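Local coordinates for protein beta-galactosidase (Geobacillus stearothermophilus, PDB 4OIF) that probably hydrolyses terminal non-reducing beta-D-galactose residues from beta-D-galactosides as a zinc-containing, trimeric member of glycosyl hydrolase family 42, at residues D308-P317 / N408-W419. Residues are numbered along the deposited sequence; the frame is centred on the assembly and turned at random.
Sequences DLYRSLKQQP and NRPAEVAILYDW
Arg311 runs out with CG anti to the backbone N (chi1 -173°) and bends at chi3, while Arg409 starts with CG between the backbone N and the carbonyl carbon and also bends at chi3; the two guanidinium groups thereby come to lie face to face, offset, their planes only 12° apart. The site illustrates how two domains can be joined through a buried salt-bridge network: helix 296-312 belongs to the TIM-barrel domain of this family 42 enzyme, and strand 413-416 to the mixed sheet of the trimerisation domain. Arg311 NH1 stands 3.4 Å from Arg409 NE, a meeting of two donors whose like charges the nearby carboxylate of Asp308 probably offsets. Asp308 OD1 takes a nearly straight bond (171°) from Arg311 NH1 at 2.8 Å, in the guanidinium plane, yet hangs over the face of Arg409, 3.9 Å from NH2, so that second salt bridge is long and purely electrostatic. Beyond the two segments, Tyr446 OH bonds Asp308 OD2, His352 ND1 bonds OD1, Ala351 is the main polar partner of Arg409, and Asp457 of strand 456-459 pairs with Arg311 NH2. A leucine in place of Arg311 would probably leave Asp308 with only the long bridge to Arg409, take the salt-bridge partner from Asp457, and deprive Arg409 of the flat group against its face. From the same helical turn, Leu309 and Tyr310 make the apolar part of the contact: Leu309 CD2 meets Trp419 CH2 at 4.1 Å, and Tyr310 CE1 approaches the same carbon edge to edge. Tyr417 CE2 sits over the centre of one Trp419 face, backing the indole. At the other end, Asn408 OD1 rests 3.4 Å from Pro317 CD. The network closes through a water that donates to Asp308 OD2 at 2.8 Å and weakly accepts from Arg409 NH2.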
ATOM      1  N   ASP A 308     -13.054 -31.183   3.503  1.00  7.77           N
ATOM      2  CA  ASP A 308     -14.413 -31.637   3.322  1.00  8.76           C
ATOM      3  C   ASP A 308     -14.930 -31.141   1.978  1.00 17.76           C
ATOM      4  O   ASP A 308     -15.621 -31.868   1.237  1.00 14.28           O
ATOM      5  CB  ASP A 308     -15.279 -31.163   4.482  1.00  7.71           C
ATOM      6  CG  ASP A 308     -14.937 -31.878   5.779  1.00 15.19           C
ATOM      7  OD1 ASP A 308     -14.250 -32.925   5.726  1.00 10.46           O
ATOM      8  OD2 ASP A 308     -15.344 -31.402   6.854  1.00 10.96           O
ATOM      9  N   LEU A 309     -14.561 -29.914   1.644  1.00 11.83           N
ATOM     10  CA  LEU A 309     -14.973 -29.367   0.371  1.00  9.16           C
ATOM     11  C   LEU A 309     -14.450 -30.228  -0.788  1.00 12.98           C
ATOM     12  O   LEU A 309     -15.224 -30.679  -1.642  1.00 15.78           O
ATOM     13  CB  LEU A 309     -14.497 -27.913   0.238  1.00 10.14           C
ATOM     14  CG  LEU A 309     -14.722 -27.250  -1.126  1.00 16.40           C
ATOM     15  CD1 LEU A 309     -16.200 -27.201  -1.508  1.00  8.23           C
ATOM     16  CD2 LEU A 309     -14.116 -25.868  -1.141  1.00 11.23           C
ATOM     17  N   TYR A 310     -13.146 -30.484  -0.799  1.00 14.96           N
ATOM     18  CA  TYR A 310     -12.520 -31.146  -1.943  1.00 14.99           C
ATOM     19  C   TYR A 310     -12.810 -32.648  -2.016  1.00 11.56           C
ATOM     20  O   TYR A 310     -12.838 -33.233  -3.100  1.00  6.19           O
ATOM     21  CB  TYR A 310     -11.012 -30.891  -1.931  1.00 10.70           C
ATOM     22  CG  TYR A 310     -10.668 -29.469  -2.324  1.00 17.64           C
ATOM     23  CD1 TYR A 310     -11.601 -28.675  -2.987  1.00 16.41           C
ATOM     24  CD2 TYR A 310      -9.420 -28.922  -2.042  1.00 12.33           C
ATOM     25  CE1 TYR A 310     -11.311 -27.381  -3.356  1.00 14.06           C
ATOM     26  CE2 TYR A 310      -9.116 -27.620  -2.411  1.00 15.61           C
ATOM     27  CZ  TYR A 310     -10.074 -26.851  -3.061  1.00 16.82           C
ATOM     28  OH  TYR A 310      -9.808 -25.552  -3.431  1.00 13.12           O
ATOM     29  N   ARG A 311     -13.039 -33.271  -0.870  1.00  8.53           N
ATOM     30  CA  ARG A 311     -13.519 -34.641  -0.869  1.00 11.87           C
ATOM     31  C   ARG A 311     -14.893 -34.648  -1.511  1.00 10.36           C
ATOM     32  O   ARG A 311     -15.151 -35.417  -2.434  1.00 13.22           O
ATOM     33  CB  ARG A 311     -13.583 -35.223   0.546  1.00  9.34           C
ATOM     34  CG  ARG A 311     -13.929 -36.721   0.596  1.00  6.30           C
ATOM     35  CD  ARG A 311     -14.439 -37.112   1.963  1.00  7.13           C
ATOM     36  NE  ARG A 311     -15.585 -36.289   2.327  1.00 12.95           N
ATOM     37  CZ  ARG A 311     -15.571 -35.333   3.248  1.00  9.88           C
ATOM     38  NH1 ARG A 311     -14.457 -35.074   3.928  1.00  8.18           N
ATOM     39  NH2 ARG A 311     -16.676 -34.636   3.481  1.00  7.32           N
ATOM     40  N   SER A 312     -15.760 -33.754  -1.050  1.00 10.69           N
ATOM     41  CA  SER A 312     -17.143 -33.776  -1.504  1.00 12.19           C
ATOM     42  C   SER A 312     -17.350 -33.484  -2.997  1.00 17.16           C
ATOM     43  O   SER A 312     -18.378 -33.865  -3.544  1.00 21.95           O
ATOM     44  CB  SER A 312     -17.975 -32.801  -0.671  1.00 10.78           C
ATOM     45  OG  SER A 312     -18.012 -33.210   0.687  1.00 12.40           O
ATOM     46  N   LEU A 313     -16.400 -32.821  -3.657  1.00 20.65           N
ATOM     47  CA  LEU A 313     -16.544 -32.512  -5.092  1.00 14.28           C
ATOM     48  C   LEU A 313     -16.927 -33.711  -5.954  1.00 17.82           C
ATOM     49  O   LEU A 313     -17.761 -33.606  -6.860  1.00 15.00           O
ATOM     50  CB  LEU A 313     -15.261 -31.908  -5.641  1.00  5.72           C
ATOM     51  CG  LEU A 313     -15.121 -30.452  -5.221  1.00 18.26           C
ATOM     52  CD1 LEU A 313     -13.750 -29.925  -5.583  1.00 11.67           C
ATOM     53  CD2 LEU A 313     -16.236 -29.614  -5.861  1.00 10.95           C
ATOM     54  N   LYS A 314     -16.317 -34.852  -5.674  1.00 17.44           N
ATOM     55  CA  LYS A 314     -16.620 -36.047  -6.436  1.00 17.65           C
ATOM     56  C   LYS A 314     -17.030 -37.197  -5.523  1.00 16.28           C
ATOM     57  O   LYS A 314     -17.078 -38.349  -5.957  1.00 23.67           O
ATOM     58  CB  LYS A 314     -15.427 -36.442  -7.304  1.00 17.94           C
ATOM     59  CG  LYS A 314     -15.050 -35.388  -8.338  1.00 17.14           C
ATOM     60  CD  LYS A 314     -13.914 -35.867  -9.237  1.00 24.49           C
ATOM     61  CE  LYS A 314     -14.386 -36.956 -10.192  1.00 17.29           C
ATOM     62  NZ  LYS A 314     -15.134 -36.355 -11.326  1.00 19.33           N
ATOM     63  N   GLN A 315     -17.322 -36.863  -4.268  1.00 22.40           N
ATOM     64  CA  GLN A 315     -17.903 -37.797  -3.304  1.00 23.07           C
ATOM     65  C   GLN A 315     -17.159 -39.133  -3.296  1.00 25.59           C
ATOM     66  O   GLN A 315     -17.762 -40.210  -3.377  1.00 25.91           O
ATOM     67  CB  GLN A 315     -19.395 -37.995  -3.606  1.00 17.48           C
ATOM     68  CG  GLN A 315     -20.272 -36.784  -3.263  1.00 35.47           C
ATOM     69  CD  GLN A 315     -20.611 -36.683  -1.768  1.00 33.73           C
ATOM     70  OE1 GLN A 315     -21.626 -37.214  -1.302  1.00 41.82           O
ATOM     71  NE2 GLN A 315     -19.758 -36.001  -1.017  1.00 26.25           N
ATOM     72  N   GLN A 316     -15.836 -39.034  -3.220  1.00 19.58           N
ATOM     73  CA  GLN A 316     -14.942 -40.184  -3.242  1.00 18.94           C
ATOM     74  C   GLN A 316     -13.644 -39.751  -2.547  1.00 21.68           C
ATOM     75  O   GLN A 316     -13.472 -38.567  -2.263  1.00 18.27           O
ATOM     76  CB  GLN A 316     -14.690 -40.636  -4.684  1.00 13.75           C
ATOM     77  CG  GLN A 316     -13.936 -39.591  -5.488  1.00 22.16           C
ATOM     78  CD  GLN A 316     -13.599 -40.021  -6.906  1.00 17.76           C
ATOM     79  OE1 GLN A 316     -14.127 -41.011  -7.424  1.00 20.02           O
ATOM     80  NE2 GLN A 316     -12.718 -39.261  -7.550  1.00 16.90           N
ATOM     81  N   PRO A 317     -12.727 -40.691  -2.262  1.00 19.90           N
ATOM     82  CA  PRO A 317     -11.484 -40.212  -1.646  1.00 16.08           C
ATOM     83  C   PRO A 317     -10.732 -39.209  -2.536  1.00 19.45           C
ATOM     84  O   PRO A 317     -10.817 -39.295  -3.764  1.00 16.09           O
ATOM     85  CB  PRO A 317     -10.665 -41.489  -1.467  1.00 14.62           C
ATOM     86  CG  PRO A 317     -11.666 -42.586  -1.449  1.00 16.37           C
ATOM     87  CD  PRO A 317     -12.759 -42.161  -2.368  1.00 14.51           C
ATOM     88  N   ASN A 408     -15.003 -44.382   2.118  1.00  9.01           N
ATOM     89  CA  ASN A 408     -15.709 -43.107   2.089  1.00  9.28           C
ATOM     90  C   ASN A 408     -16.192 -42.701   3.476  1.00 17.62           C
ATOM     91  O   ASN A 408     -15.815 -43.323   4.480  1.00 16.16           O
ATOM     92  CB  ASN A 408     -16.877 -43.183   1.107  1.00 12.48           C
ATOM     93  CG  ASN A 408     -16.407 -43.392  -0.334  1.00 27.28           C
ATOM     94  OD1 ASN A 408     -15.887 -42.467  -0.973  1.00 23.44           O
ATOM     95  ND2 ASN A 408     -16.580 -44.609  -0.846  1.00 19.20           N
ATOM     96  N   ARG A 409     -17.005 -41.651   3.543  1.00 10.84           N
ATOM     97  CA  ARG A 409     -17.446 -41.132   4.836  1.00 12.49           C
ATOM     98  C   ARG A 409     -18.665 -40.237   4.699  1.00 18.39           C
ATOM     99  O   ARG A 409     -18.560 -39.007   4.762  1.00 12.02           O
ATOM    100  CB  ARG A 409     -16.325 -40.363   5.530  1.00 12.34           C
ATOM    101  CG  ARG A 409     -15.431 -39.542   4.606  1.00 11.51           C
ATOM    102  CD  ARG A 409     -14.601 -38.574   5.419  1.00  7.41           C
ATOM    103  NE  ARG A 409     -15.455 -37.551   6.010  1.00  9.14           N
ATOM    104  CZ  ARG A 409     -15.145 -36.849   7.092  1.00  8.56           C
ATOM    105  NH1 ARG A 409     -13.999 -37.070   7.719  1.00  9.48           N
ATOM    106  NH2 ARG A 409     -15.986 -35.928   7.548  1.00  7.83           N
ATOM    107  N   PRO A 410     -19.835 -40.862   4.536  1.00 15.67           N
ATOM    108  CA  PRO A 410     -21.077 -40.140   4.269  1.00 13.60           C
ATOM    109  C   PRO A 410     -21.425 -39.213   5.418  1.00 16.09           C
ATOM    110  O   PRO A 410     -21.212 -39.546   6.585  1.00 12.28           O
ATOM    111  CB  PRO A 410     -22.117 -41.260   4.120  1.00 12.28           C
ATOM    112  CG  PRO A 410     -21.318 -42.496   3.834  1.00 19.34           C
ATOM    113  CD  PRO A 410     -20.059 -42.313   4.639  1.00 18.32           C
ATOM    114  N   ALA A 411     -21.946 -38.045   5.079  1.00 10.94           N
ATOM    115  CA  ALA A 411     -22.315 -37.068   6.085  1.00 14.45           C
ATOM    116  C   ALA A 411     -23.806 -36.786   5.991  1.00 12.45           C
ATOM    117  O   ALA A 411     -24.387 -36.857   4.911  1.00 13.12           O
ATOM    118  CB  ALA A 411     -21.496 -35.775   5.908  1.00  8.87           C
ATOM    119  N   GLU A 412     -24.423 -36.477   7.126  1.00 10.00           N
ATOM    120  CA  GLU A 412     -25.828 -36.078   7.155  1.00 11.82           C
ATOM    121  C   GLU A 412     -25.981 -34.568   7.140  1.00 13.46           C
ATOM    122  O   GLU A 412     -27.100 -34.049   7.141  1.00 11.01           O
ATOM    123  CB  GLU A 412     -26.511 -36.638   8.390  1.00 12.93           C
ATOM    124  CG  GLU A 412     -26.402 -38.131   8.504  1.00 17.16           C
ATOM    125  CD  GLU A 412     -27.070 -38.640   9.740  1.00 17.43           C
ATOM    126  OE1 GLU A 412     -26.558 -38.350  10.840  1.00 16.27           O
ATOM    127  OE2 GLU A 412     -28.112 -39.311   9.607  1.00 26.19           O
ATOM    128  N   VAL A 413     -24.845 -33.878   7.145  1.00  9.83           N
ATOM    129  CA  VAL A 413     -24.822 -32.426   7.185  1.00 16.89           C
ATOM    130  C   VAL A 413     -24.025 -31.888   6.014  1.00 16.46           C
ATOM    131  O   VAL A 413     -22.910 -32.339   5.730  1.00 10.42           O
ATOM    132  CB  VAL A 413     -24.221 -31.887   8.506  1.00 12.53           C
ATOM    133  CG1 VAL A 413     -24.311 -30.378   8.549  1.00  7.35           C
ATOM    134  CG2 VAL A 413     -24.952 -32.483   9.694  1.00 10.90           C
ATOM    135  N   ALA A 414     -24.620 -30.916   5.334  1.00 13.68           N
ATOM    136  CA  ALA A 414     -23.985 -30.292   4.197  1.00 10.08           C
ATOM    137  C   ALA A 414     -23.910 -28.784   4.398  1.00 11.73           C
ATOM    138  O   ALA A 414     -24.842 -28.182   4.918  1.00  6.98           O
ATOM    139  CB  ALA A 414     -24.742 -30.632   2.921  1.00 11.34           C
ATOM    140  N   ILE A 415     -22.783 -28.192   4.004  1.00  9.92           N
ATOM    141  CA  ILE A 415     -22.650 -26.743   3.884  1.00  7.53           C
ATOM    142  C   ILE A 415     -22.505 -26.361   2.396  1.00  8.89           C
ATOM    143  O   ILE A 415     -21.610 -26.830   1.707  1.00 10.54           O
ATOM    144  CB  ILE A 415     -21.444 -26.220   4.674  1.00 10.06           C
ATOM    145  CG1 ILE A 415     -21.616 -26.513   6.162  1.00  8.72           C
ATOM    146  CG2 ILE A 415     -21.235 -24.723   4.411  1.00  8.66           C
ATOM    147  CD1 ILE A 415     -20.481 -25.982   7.034  1.00  5.64           C
ATOM    148  N   LEU A 416     -23.399 -25.523   1.899  1.00  6.97           N
ATOM    149  CA  LEU A 416     -23.397 -25.166   0.495  1.00  8.66           C
ATOM    150  C   LEU A 416     -22.475 -23.970   0.240  1.00 13.50           C
ATOM    151  O   LEU A 416     -22.591 -22.924   0.878  1.00  7.20           O
ATOM    152  CB  LEU A 416     -24.827 -24.874   0.028  1.00  5.13           C
ATOM    153  CG  LEU A 416     -25.066 -24.357  -1.390  1.00  6.35           C
ATOM    154  CD1 LEU A 416     -24.592 -25.340  -2.415  1.00  7.31           C
ATOM    155  CD2 LEU A 416     -26.551 -24.048  -1.587  1.00 10.34           C
ATOM    156  N   TYR A 417     -21.538 -24.171  -0.680  1.00 11.08           N
ATOM    157  CA  TYR A 417     -20.602 -23.155  -1.117  1.00  6.25           C
ATOM    158  C   TYR A 417     -20.758 -22.953  -2.626  1.00 12.97           C
ATOM    159  O   TYR A 417     -21.030 -23.906  -3.352  1.00  5.81           O
ATOM    160  CB  TYR A 417     -19.177 -23.571  -0.775  1.00 12.80           C
ATOM    161  CG  TYR A 417     -18.113 -22.674  -1.360  1.00 15.18           C
ATOM    162  CD1 TYR A 417     -17.872 -21.419  -0.818  1.00 14.58           C
ATOM    163  CD2 TYR A 417     -17.337 -23.086  -2.442  1.00 16.31           C
ATOM    164  CE1 TYR A 417     -16.889 -20.592  -1.331  1.00 18.35           C
ATOM    165  CE2 TYR A 417     -16.353 -22.260  -2.971  1.00 14.23           C
ATOM    166  CZ  TYR A 417     -16.134 -21.009  -2.403  1.00 18.77           C
ATOM    167  OH  TYR A 417     -15.172 -20.151  -2.897  1.00 16.06           O
ATOM    168  N   ASP A 418     -20.596 -21.718  -3.094  1.00 12.14           N
ATOM    169  CA  ASP A 418     -20.716 -21.424  -4.520  1.00 12.26           C
ATOM    170  C   ASP A 418     -19.640 -20.416  -4.961  1.00 11.94           C
ATOM    171  O   ASP A 418     -19.552 -19.299  -4.429  1.00 10.68           O
ATOM    172  CB  ASP A 418     -22.121 -20.903  -4.831  1.00 11.57           C
ATOM    173  CG  ASP A 418     -22.400 -20.810  -6.316  1.00  8.87           C
ATOM    174  OD1 ASP A 418     -22.691 -21.848  -6.933  1.00 15.28           O
ATOM    175  OD2 ASP A 418     -22.350 -19.697  -6.869  1.00 15.15           O
ATOM    176  N   TRP A 419     -18.819 -20.838  -5.923  1.00 14.24           N
ATOM    177  CA  TRP A 419     -17.708 -20.035  -6.448  1.00 13.75           C
ATOM    178  C   TRP A 419     -18.201 -18.759  -7.111  1.00 11.33           C
ATOM    179  O   TRP A 419     -17.644 -17.679  -6.904  1.00 16.42           O
ATOM    180  CB  TRP A 419     -16.876 -20.851  -7.454  1.00 11.58           C
ATOM    181  CG  TRP A 419     -15.632 -21.522  -6.876  1.00 18.72           C
ATOM    182  CD1 TRP A 419     -14.368 -20.998  -6.823  1.00  9.49           C
ATOM    183  CD2 TRP A 419     -15.540 -22.840  -6.301  1.00 17.32           C
ATOM    184  NE1 TRP A 419     -13.505 -21.895  -6.245  1.00 14.81           N
ATOM    185  CE2 TRP A 419     -14.193 -23.036  -5.921  1.00 18.15           C
ATOM    186  CE3 TRP A 419     -16.462 -23.873  -6.080  1.00 13.17           C
ATOM    187  CZ2 TRP A 419     -13.746 -24.222  -5.314  1.00 14.89           C
ATOM    188  CZ3 TRP A 419     -16.017 -25.055  -5.480  1.00 14.63           C
ATOM    189  CH2 TRP A 419     -14.671 -25.217  -5.106  1.00 10.59           C
TER
HETATM  190  O   HOH W   1     -16.275 -33.352   8.641  1.00  7.31           O